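Local coordinates for uncharacterized protein (Pseudomonas aeruginosa PAO1, PDB 4R1D) that is probably a calcium-binding lipase of the alpha/beta hydrolase family, the type VI secretion effector Tle4, held by its inhibitor Tli4, at residues V261-T266 / A421-E426; E334-L339 / P488-G493; I369-T374 / L407-A412; R531-E534 / N540-R543. All coordinates share one frame; numbering follows the deposited sequence. Where two conformers were deposited one is given.

Contact 1 of 4, residues V261-T266 / A421-E426; sequences VARALT and AGYHSE
Arg263 and Tyr423 bring their CA atoms within 6.2 Å where helix 258-267 passes the irregular link that leaves helix 400-421 at Gly422, a residue with positive phi. The arginine shows how one flat cation can use its face and its edge at once. With CG anti to the carbonyl carbon (chi1 -74°) and a bend at chi3, the chain lays the guanidinium flat on the Tyr423 ring, the two planes 18° apart. Arg263 CZ stands 3.8 Å from the centroid of the Tyr423 ring, which makes the stack a cation-pi contact too. The overlap is offset, with Arg263 NE 3.4 Å from Tyr423 CE2 near the rim. At the edge, Arg263 NE donates to Gly422 O over 3.0 Å, an almost straight bond of 159° that starts from above the carbonyl plane, and NH2 adds a weak one to the same oxygen. Further along the helix, Thr266 CB meets the imidazole edge at His424 CD2, 4.0 Å away. That ring is fixed in rotation from two ends: His424 ND1 accepts from Glu426 N at 2.9 Å, and His424 NE2 bonds to Val274 O. The contact thus ties together two connections of the central parallel sheet of an alpha/beta hydrolase: helix 258-267, in the crossover from strand 250-255 to 274-280, and the link entering strand 427-432.

Contact 2 of 4, residues E334-L339 / P488-G493; sequences EGRPWL and PLDASG
Arg336 and Asp490 form the tight part of a contact between two loops, and the salt-bridge network around them shows how one guanidinium can bridge two acids. The side chains slide past each other in opposite directions, the arginine bent at chi3 (-61°) so that its NE points at the aspartate. In the salt bridge between them Arg336 NE donates to Asp490 OD1 at 2.8 Å and 163°, and NH2 adds a weak bond to the same oxygen. The oxygen lies close to the guanidinium plane, yet the donor approaches from above the carboxylate plane. A second salt bridge grips Glu334 end-on: Arg336 NH1 and NH2 both reach Glu334 OE1, at 2.8 and 2.9 Å, on its anti side, tilted out of the carboxylate plane. Looser is the flank formed by the solvent-exposed Leu489, whose CB sits over one guanidinium face at 4.0 Å from Arg336 CZ. There a water donates to Glu334 OE1 and to Leu489 O, the latter at 2.8 Å. A separate water joins Pro337 O to Asp490 OD2, which also forms a salt bridge with Arg333. The two carboxylate oxygens Glu334 OE1 and Asp490 OD1 stay 6.2 Å apart, so the arginine between them probably offsets their mutual repulsion, and the network as a whole would favour charged acids and a fixed guanidinium.

Contact 3 of 4, residues I369-T374 / L407-A412; sequences IYKNTT and LIDSIA
Lys371 NZ is gripped by two acids: Asp409 from helix 400-421, and Glu367, one turn back on helix 365-370. Across the contact the salt bridge is short, 2.7 Å from Lys371 NZ to Asp409 OD1, and it uses the syn lone pair, on the side of the other oxygen. Asp409 OD2 is 3.4 Å from Lys371 NZ, so one oxygen carries the bond. The lysine gets there with CG anti to the carbonyl carbon, an extended chi2 and then a bend at chi3 (-89°), and the two side chains cross at about a right angle. Before that bend the same chain does apolar work. Lys371 CG lies 3.9 Å from Ile408 CG2 as the two side chains slide past each other in opposite directions. Ile408 is a wedge with both branches in use: its CD1 touches Tyr370 CB at 3.8 Å, while CG2 approaches that same CB at 4.0 Å and lies at the edge of the tyrosine ring, near its plane. Tyr366, from the same helix as Tyr370, packs on Ile408 as well, and the hydroxyl of Tyr370 is tied to Pro328 O, which anchors the far end of the ring. Asp409 and Ser410 also pack on Val88 of the partner chain, probably the Tli4 inhibitor. A lysine thus lends its methylenes to the buried isoleucine and its charge to the acids; flanked by two carboxylates, its ammonium would be favoured in the charged form, next to the surface where the second protein binds.

Contact 4 of 4, residues R531-E534 / N540-R543; sequences RGYE and NDAR
A buried, hydrogen-bonded contact joins Arg531-Tyr533, in the loop before helix 542-556, to Asp541 and Arg543 at the start of that helix. Arg543 NH2 donates to Arg531 O over 2.8 Å, at 163°; the oxygen lies in the guanidinium plane, though the donor stands above the plane of the carbonyl. What aims the group is Asp541, through a side-on salt bridge, Arg543 NE to Asp541 OD1 and Arg543 NH2 to Asp541 OD2, both 3.0 Å, syn but tilted from the carboxylate plane. Asp541 OD1 is doubly engaged, since Arg543 N also donates to it at 2.8 Å, from the opposite face of that plane to NE. This fixes the acid as it passes Tyr533, whose CD2 lies 3.4 Å from Asp541 CG, the two side chains crossing at about a right angle. The ring is set there by its CG lying between backbone N and carbonyl carbon (chi1 40°), and its hydroxyl is bonded to His519 ND1. Arg543 NH1, for its part, binds Lys530 O and Asn528 OD1, so the guanidinium gathers several acceptors from one loop. At the heart of the contact is the N-cap of helix 542-556, Asp541, a capping aspartate that also orients an arginine pinning the preceding loop.

Overall arrangement
The four contacts show how one chain is fastened at four places, two of which touch. Contacts 2 and 3 meet directly, their centres 21 Å apart: Trp338 CZ2 packs 3.7 Å from Ile369 CD1, so the loop before strand 339-342 leans on helix 365-370. Contact 1 touches neither, with nearest atoms about 11 Å away, yet it shares helix 400-421 with contact 3: contact 3 lies along the helix, contact 1 at its exit toward the central sheet. In sequence, contact 3 falls between the segments of contacts 1 and 2, which themselves cross. Contact 4 comes last, on the far side of the chain's centre from contact 3, 34 Å between centres. All lie away from the calcium site.

Contact 1 of 4, residues V261-T266 / A421-E426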
# COMPACT_ATOMS: atom_id res chain seq x y z
N VAL A 261 8.82 9.46 1.98
CA VAL A 261 7.71 10.39 1.79
C VAL A 261 8.11 11.77 2.33
O VAL A 261 7.94 12.79 1.65
CB VAL A 261 6.43 9.91 2.50
CG1 VAL A 261 5.32 10.97 2.43
CG2 VAL A 261 5.97 8.54 1.92
N ALA A 262 8.65 11.78 3.54
CA ALA A 262 9.05 13.03 4.19
C ALA A 262 10.13 13.75 3.38
O ALA A 262 10.08 14.96 3.19
CB ALA A 262 9.55 12.75 5.60
N ARG A 263 11.12 13.01 2.90
CA ARG A 263 12.18 13.64 2.13
C ARG A 263 11.67 14.20 0.80
O ARG A 263 12.07 15.28 0.40
CB ARG A 263 13.35 12.68 1.93
CG ARG A 263 14.17 12.48 3.21
CD ARG A 263 15.14 11.31 3.08
NE ARG A 263 16.08 11.56 1.98
CZ ARG A 263 16.70 10.62 1.28
NH1 ARG A 263 16.49 9.33 1.54
NH2 ARG A 263 17.53 10.97 0.30
N ALA A 264 10.79 13.45 0.13
CA ALA A 264 10.15 13.97 -1.07
C ALA A 264 9.44 15.29 -0.76
O ALA A 264 9.53 16.25 -1.51
CB ALA A 264 9.18 12.94 -1.65
N LEU A 265 8.74 15.32 0.38
CA LEU A 265 8.02 16.51 0.81
C LEU A 265 8.92 17.73 1.07
O LEU A 265 8.67 18.81 0.54
CB LEU A 265 7.21 16.20 2.07
CG LEU A 265 6.45 17.39 2.69
CD1 LEU A 265 5.49 18.04 1.70
CD2 LEU A 265 5.70 16.92 3.92
N THR A 266 9.96 17.55 1.88
CA THR A 266 10.81 18.68 2.25
C THR A 266 11.95 18.99 1.27
O THR A 266 12.38 20.14 1.19
CB THR A 266 11.42 18.54 3.66
OG1 THR A 266 12.37 17.47 3.68
CG2 THR A 266 10.34 18.31 4.71
N ALA A 421 18.91 15.38 -3.63
CA ALA A 421 18.23 16.36 -2.77
C ALA A 421 18.53 16.16 -1.29
O ALA A 421 18.31 17.07 -0.48
CB ALA A 421 16.72 16.32 -3.03
N GLY A 422 19.03 14.98 -0.92
CA GLY A 422 19.48 14.74 0.44
C GLY A 422 18.41 14.74 1.53
O GLY A 422 17.32 14.19 1.35
N TYR A 423 18.74 15.35 2.67
CA TYR A 423 17.92 15.28 3.88
C TYR A 423 17.70 16.69 4.42
O TYR A 423 18.55 17.57 4.25
CB TYR A 423 18.63 14.42 4.95
CG TYR A 423 18.92 13.02 4.47
CD1 TYR A 423 20.00 12.76 3.64
CD2 TYR A 423 18.09 11.95 4.81
CE1 TYR A 423 20.26 11.48 3.16
CE2 TYR A 423 18.34 10.66 4.36
CZ TYR A 423 19.41 10.44 3.53
OH TYR A 423 19.64 9.17 3.08
N HIS A 424 16.56 16.88 5.09
CA HIS A 424 16.29 18.12 5.80
C HIS A 424 17.49 18.46 6.70
O HIS A 424 18.11 17.58 7.29
CB HIS A 424 15.01 17.93 6.63
CG HIS A 424 14.47 19.20 7.20
ND1 HIS A 424 15.08 19.87 8.24
CD2 HIS A 424 13.37 19.92 6.89
CE1 HIS A 424 14.38 20.95 8.54
NE2 HIS A 424 13.33 21.00 7.74
N SER A 425 17.81 19.75 6.80
CA SER A 425 18.99 20.17 7.57
C SER A 425 18.89 19.90 9.08
O SER A 425 19.89 19.92 9.80
CB SER A 425 19.28 21.66 7.32
OG SER A 425 18.20 22.47 7.77
N GLU A 426 17.68 19.64 9.57
CA GLU A 426 17.51 19.29 10.98
C GLU A 426 16.93 17.88 11.08
O GLU A 426 15.79 17.69 11.50
CB GLU A 426 16.61 20.30 11.68
CG GLU A 426 17.03 21.76 11.44
CD GLU A 426 18.38 22.11 12.07
OE1 GLU A 426 18.81 21.39 12.99
OE2 GLU A 426 19.00 23.10 11.64

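Contact 2 of 4, residues E334-L339 / P488-G493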
# COMPACT_ATOMS: atom_id res chain seq x y z
N GLU A 334 26.92 1.92 -1.21
CA GLU A 334 27.96 2.70 -1.88
C GLU A 334 28.29 2.12 -3.26
O GLU A 334 29.44 2.15 -3.71
CB GLU A 334 29.23 2.77 -1.00
CG GLU A 334 29.02 3.45 0.37
CD GLU A 334 30.20 3.28 1.33
OE1 GLU A 334 30.71 2.14 1.46
OE2 GLU A 334 30.62 4.27 1.96
N GLY A 335 27.27 1.60 -3.94
CA GLY A 335 27.41 1.09 -5.29
C GLY A 335 27.93 -0.34 -5.39
O GLY A 335 28.06 -0.88 -6.49
N ARG A 336 28.20 -0.97 -4.25
CA ARG A 336 28.72 -2.34 -4.28
C ARG A 336 27.61 -3.37 -4.50
O ARG A 336 26.43 -3.08 -4.28
CB ARG A 336 29.51 -2.66 -3.01
CG ARG A 336 30.82 -1.89 -2.91
CD ARG A 336 31.64 -2.32 -1.70
NE ARG A 336 30.91 -2.07 -0.46
CZ ARG A 336 30.87 -0.89 0.15
NH1 ARG A 336 31.55 0.13 -0.34
NH2 ARG A 336 30.17 -0.75 1.27
N PRO A 337 27.98 -4.57 -4.97
CA PRO A 337 26.99 -5.62 -5.21
C PRO A 337 26.34 -6.18 -3.95
O PRO A 337 26.93 -6.14 -2.86
CB PRO A 337 27.79 -6.71 -5.92
CG PRO A 337 29.21 -6.49 -5.46
CD PRO A 337 29.34 -4.99 -5.35
N TRP A 338 25.12 -6.68 -4.10
CA TRP A 338 24.38 -7.30 -3.02
C TRP A 338 23.72 -8.60 -3.45
O TRP A 338 23.16 -9.32 -2.64
CB TRP A 338 23.33 -6.33 -2.47
CG TRP A 338 22.43 -5.70 -3.51
CD1 TRP A 338 22.60 -4.49 -4.12
CD2 TRP A 338 21.21 -6.24 -4.03
NE1 TRP A 338 21.56 -4.24 -4.98
CE2 TRP A 338 20.70 -5.31 -4.95
CE3 TRP A 338 20.50 -7.42 -3.80
CZ2 TRP A 338 19.50 -5.52 -5.65
CZ3 TRP A 338 19.31 -7.63 -4.50
CH2 TRP A 338 18.83 -6.68 -5.41
N LEU A 339 23.80 -8.92 -4.74
CA LEU A 339 23.17 -10.12 -5.24
C LEU A 339 24.28 -11.01 -5.76
O LEU A 339 24.94 -10.66 -6.73
CB LEU A 339 22.21 -9.80 -6.39
CG LEU A 339 21.59 -11.00 -7.12
CD1 LEU A 339 20.70 -11.82 -6.19
CD2 LEU A 339 20.78 -10.55 -8.34
N PRO A 488 36.01 -6.34 2.72
CA PRO A 488 36.28 -5.61 3.97
C PRO A 488 35.49 -4.31 4.07
O PRO A 488 35.09 -3.90 5.16
CB PRO A 488 37.78 -5.29 3.87
CG PRO A 488 38.33 -6.35 2.98
CD PRO A 488 37.25 -6.68 1.99
N LEU A 489 35.27 -3.66 2.93
CA LEU A 489 34.46 -2.44 2.88
C LEU A 489 33.00 -2.69 3.25
O LEU A 489 32.27 -1.74 3.53
CB LEU A 489 34.53 -1.83 1.48
CG LEU A 489 35.94 -1.36 1.11
CD1 LEU A 489 36.07 -1.13 -0.40
CD2 LEU A 489 36.28 -0.10 1.89
N ASP A 490 32.58 -3.95 3.23
CA ASP A 490 31.18 -4.27 3.52
C ASP A 490 30.89 -4.52 4.99
O ASP A 490 29.75 -4.77 5.37
CB ASP A 490 30.75 -5.50 2.73
CG ASP A 490 30.21 -5.16 1.36
OD1 ASP A 490 29.73 -4.02 1.15
OD2 ASP A 490 30.26 -6.05 0.50
N ALA A 491 31.93 -4.49 5.83
CA ALA A 491 31.74 -4.84 7.24
C ALA A 491 30.68 -3.99 7.97
O ALA A 491 29.86 -4.53 8.72
CB ALA A 491 33.08 -4.80 8.00
N SER A 492 30.67 -2.69 7.71
CA SER A 492 29.81 -1.77 8.47
C SER A 492 28.34 -1.90 8.07
O SER A 492 27.47 -1.49 8.83
CB SER A 492 30.26 -0.32 8.30
OG SER A 492 29.96 0.17 7.00
N GLY A 493 28.08 -2.48 6.91
CA GLY A 493 26.73 -2.55 6.36
C GLY A 493 25.99 -3.86 6.56
O GLY A 493 24.86 -4.02 6.10
O HOH W 1 32.88 0.98 3.50
O HOH W 2 29.66 -6.01 -2.04

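Contact 3 of 4, residues I369-T374 / L407-A412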
# COMPACT_ATOMS: atom_id res chain seq x y z
N ILE A 369 19.57 -5.89 -12.88
CA ILE A 369 18.77 -6.81 -12.06
C ILE A 369 17.27 -6.62 -12.30
O ILE A 369 16.58 -7.57 -12.67
CB ILE A 369 19.07 -6.61 -10.57
CG1 ILE A 369 20.56 -6.84 -10.29
CG2 ILE A 369 18.25 -7.56 -9.72
CD1 ILE A 369 21.01 -6.47 -8.87
N TYR A 370 16.77 -5.40 -12.11
CA TYR A 370 15.32 -5.20 -12.07
C TYR A 370 14.60 -5.47 -13.39
O TYR A 370 13.52 -6.06 -13.39
CB TYR A 370 14.94 -3.81 -11.53
CG TYR A 370 15.61 -3.47 -10.23
CD1 TYR A 370 16.05 -4.47 -9.37
CD2 TYR A 370 15.83 -2.14 -9.86
CE1 TYR A 370 16.69 -4.16 -8.17
CE2 TYR A 370 16.47 -1.82 -8.67
CZ TYR A 370 16.90 -2.84 -7.83
OH TYR A 370 17.53 -2.53 -6.65
N LYS A 371 15.19 -5.05 -14.51
CA LYS A 371 14.62 -5.30 -15.83
C LYS A 371 15.18 -6.57 -16.49
O LYS A 371 14.67 -7.02 -17.51
CB LYS A 371 14.80 -4.09 -16.75
CG LYS A 371 14.01 -2.86 -16.28
CD LYS A 371 13.86 -1.81 -17.38
CE LYS A 371 15.02 -0.85 -17.37
NZ LYS A 371 14.87 0.25 -18.37
N ASN A 372 16.23 -7.14 -15.90
CA ASN A 372 16.81 -8.38 -16.42
C ASN A 372 15.80 -9.53 -16.38
O ASN A 372 15.19 -9.80 -15.34
CB ASN A 372 18.05 -8.74 -15.61
CG ASN A 372 18.78 -9.96 -16.15
OD1 ASN A 372 18.31 -11.09 -15.99
ND2 ASN A 372 19.94 -9.74 -16.75
N THR A 373 15.61 -10.20 -17.51
CA THR A 373 14.61 -11.26 -17.60
C THR A 373 15.19 -12.67 -17.49
O THR A 373 14.45 -13.65 -17.63
CB THR A 373 13.76 -11.17 -18.88
OG1 THR A 373 14.60 -11.28 -20.04
CG2 THR A 373 13.01 -9.84 -18.93
N THR A 374 16.50 -12.77 -17.27
CA THR A 374 17.13 -14.08 -17.07
C THR A 374 16.76 -14.63 -15.70
O THR A 374 16.14 -13.95 -14.89
CB THR A 374 18.68 -14.01 -17.20
OG1 THR A 374 19.22 -13.35 -16.06
CG2 THR A 374 19.09 -13.27 -18.45
N LEU A 407 7.89 1.58 -15.18
CA LEU A 407 7.80 1.81 -13.73
C LEU A 407 9.20 1.77 -13.13
O LEU A 407 9.53 2.57 -12.27
CB LEU A 407 6.89 0.79 -13.03
CG LEU A 407 5.37 0.97 -13.08
CD1 LEU A 407 4.68 -0.07 -12.22
CD2 LEU A 407 4.96 2.36 -12.62
N ILE A 408 10.03 0.84 -13.60
CA ILE A 408 11.41 0.78 -13.12
C ILE A 408 12.16 2.08 -13.47
O ILE A 408 12.90 2.62 -12.65
CB ILE A 408 12.18 -0.46 -13.66
CG1 ILE A 408 11.54 -1.76 -13.16
CG2 ILE A 408 13.66 -0.41 -13.25
CD1 ILE A 408 11.61 -1.92 -11.64
N ASP A 409 11.95 2.60 -14.67
CA ASP A 409 12.64 3.83 -15.06
C ASP A 409 12.17 4.99 -14.18
O ASP A 409 12.96 5.86 -13.78
CB ASP A 409 12.44 4.11 -16.56
CG ASP A 409 13.19 3.11 -17.44
OD1 ASP A 409 14.02 2.36 -16.90
OD2 ASP A 409 12.96 3.07 -18.67
N SER A 410 10.87 5.00 -13.87
CA SER A 410 10.32 5.98 -12.92
C SER A 410 10.99 5.93 -11.55
O SER A 410 11.38 6.97 -11.02
CB SER A 410 8.82 5.80 -12.76
OG SER A 410 8.11 6.66 -13.63
N ILE A 411 11.10 4.75 -10.95
CA ILE A 411 11.75 4.66 -9.65
C ILE A 411 13.22 5.09 -9.73
O ILE A 411 13.71 5.74 -8.81
CB ILE A 411 11.61 3.27 -8.94
CG1 ILE A 411 12.63 2.26 -9.49
CG2 ILE A 411 10.17 2.76 -9.01
CD1 ILE A 411 12.83 1.06 -8.58
N ALA A 412 13.92 4.73 -10.81
CA ALA A 412 15.32 5.14 -10.95
C ALA A 412 15.41 6.66 -10.91
O ALA A 412 16.32 7.23 -10.29
CB ALA A 412 15.91 4.60 -12.26

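Contact 4 of 4, residues R531-E534 / N540-R543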
# COMPACT_ATOMS: atom_id res chain seq x y z
N ARG A 531 19.61 -6.40 22.18
CA ARG A 531 19.58 -6.79 20.76
C ARG A 531 18.82 -5.72 19.98
O ARG A 531 17.82 -5.19 20.48
CB ARG A 531 18.87 -8.14 20.61
CG ARG A 531 18.80 -8.68 19.17
CD ARG A 531 17.83 -9.86 19.08
NE ARG A 531 17.94 -10.56 17.81
CZ ARG A 531 16.99 -11.34 17.30
NH1 ARG A 531 15.85 -11.53 17.95
NH2 ARG A 531 17.19 -11.94 16.13
N GLY A 532 19.29 -5.40 18.78
CA GLY A 532 18.62 -4.41 17.94
C GLY A 532 17.19 -4.82 17.67
O GLY A 532 16.88 -6.01 17.59
N TYR A 533 16.31 -3.84 17.52
CA TYR A 533 14.89 -4.10 17.35
C TYR A 533 14.56 -4.56 15.93
O TYR A 533 15.37 -4.44 15.02
CB TYR A 533 14.07 -2.85 17.71
CG TYR A 533 14.69 -1.56 17.23
CD1 TYR A 533 14.64 -1.19 15.88
CD2 TYR A 533 15.33 -0.70 18.11
CE1 TYR A 533 15.21 -0.00 15.43
CE2 TYR A 533 15.90 0.49 17.67
CZ TYR A 533 15.85 0.83 16.33
OH TYR A 533 16.42 2.00 15.90
N GLU A 534 13.36 -5.11 15.78
CA GLU A 534 12.85 -5.53 14.49
C GLU A 534 12.12 -4.36 13.84
O GLU A 534 11.55 -3.51 14.53
CB GLU A 534 11.89 -6.72 14.69
CG GLU A 534 11.24 -7.27 13.42
CD GLU A 534 9.99 -6.52 13.02
OE1 GLU A 534 9.24 -6.08 13.91
OE2 GLU A 534 9.77 -6.35 11.80
N ASN A 540 8.15 0.48 19.14
CA ASN A 540 7.84 -0.09 20.45
C ASN A 540 9.10 -0.39 21.30
O ASN A 540 9.00 -0.94 22.41
CB ASN A 540 6.95 -1.32 20.30
CG ASN A 540 5.57 -0.95 19.78
OD1 ASN A 540 5.05 -1.55 18.84
ND2 ASN A 540 4.96 0.05 20.40
N ASP A 541 10.26 -0.03 20.78
CA ASP A 541 11.52 -0.22 21.50
C ASP A 541 11.90 1.10 22.16
O ASP A 541 11.79 2.16 21.54
CB ASP A 541 12.63 -0.66 20.54
CG ASP A 541 13.96 -0.94 21.25
OD1 ASP A 541 14.67 0.03 21.58
OD2 ASP A 541 14.29 -2.12 21.45
N ALA A 542 12.33 1.03 23.42
CA ALA A 542 12.66 2.23 24.19
C ALA A 542 13.65 3.16 23.49
O ALA A 542 13.58 4.38 23.64
CB ALA A 542 13.20 1.84 25.57
N ARG A 543 14.59 2.60 22.74
CA ARG A 543 15.60 3.44 22.07
C ARG A 543 15.00 4.27 20.94
O ARG A 543 15.41 5.42 20.72
CB ARG A 543 16.74 2.57 21.54
CG ARG A 543 17.57 1.95 22.64
CD ARG A 543 18.43 0.84 22.07
NE ARG A 543 17.60 -0.30 21.70
CZ ARG A 543 18.09 -1.50 21.39
NH1 ARG A 543 19.41 -1.69 21.38
NH2 ARG A 543 17.27 -2.50 21.09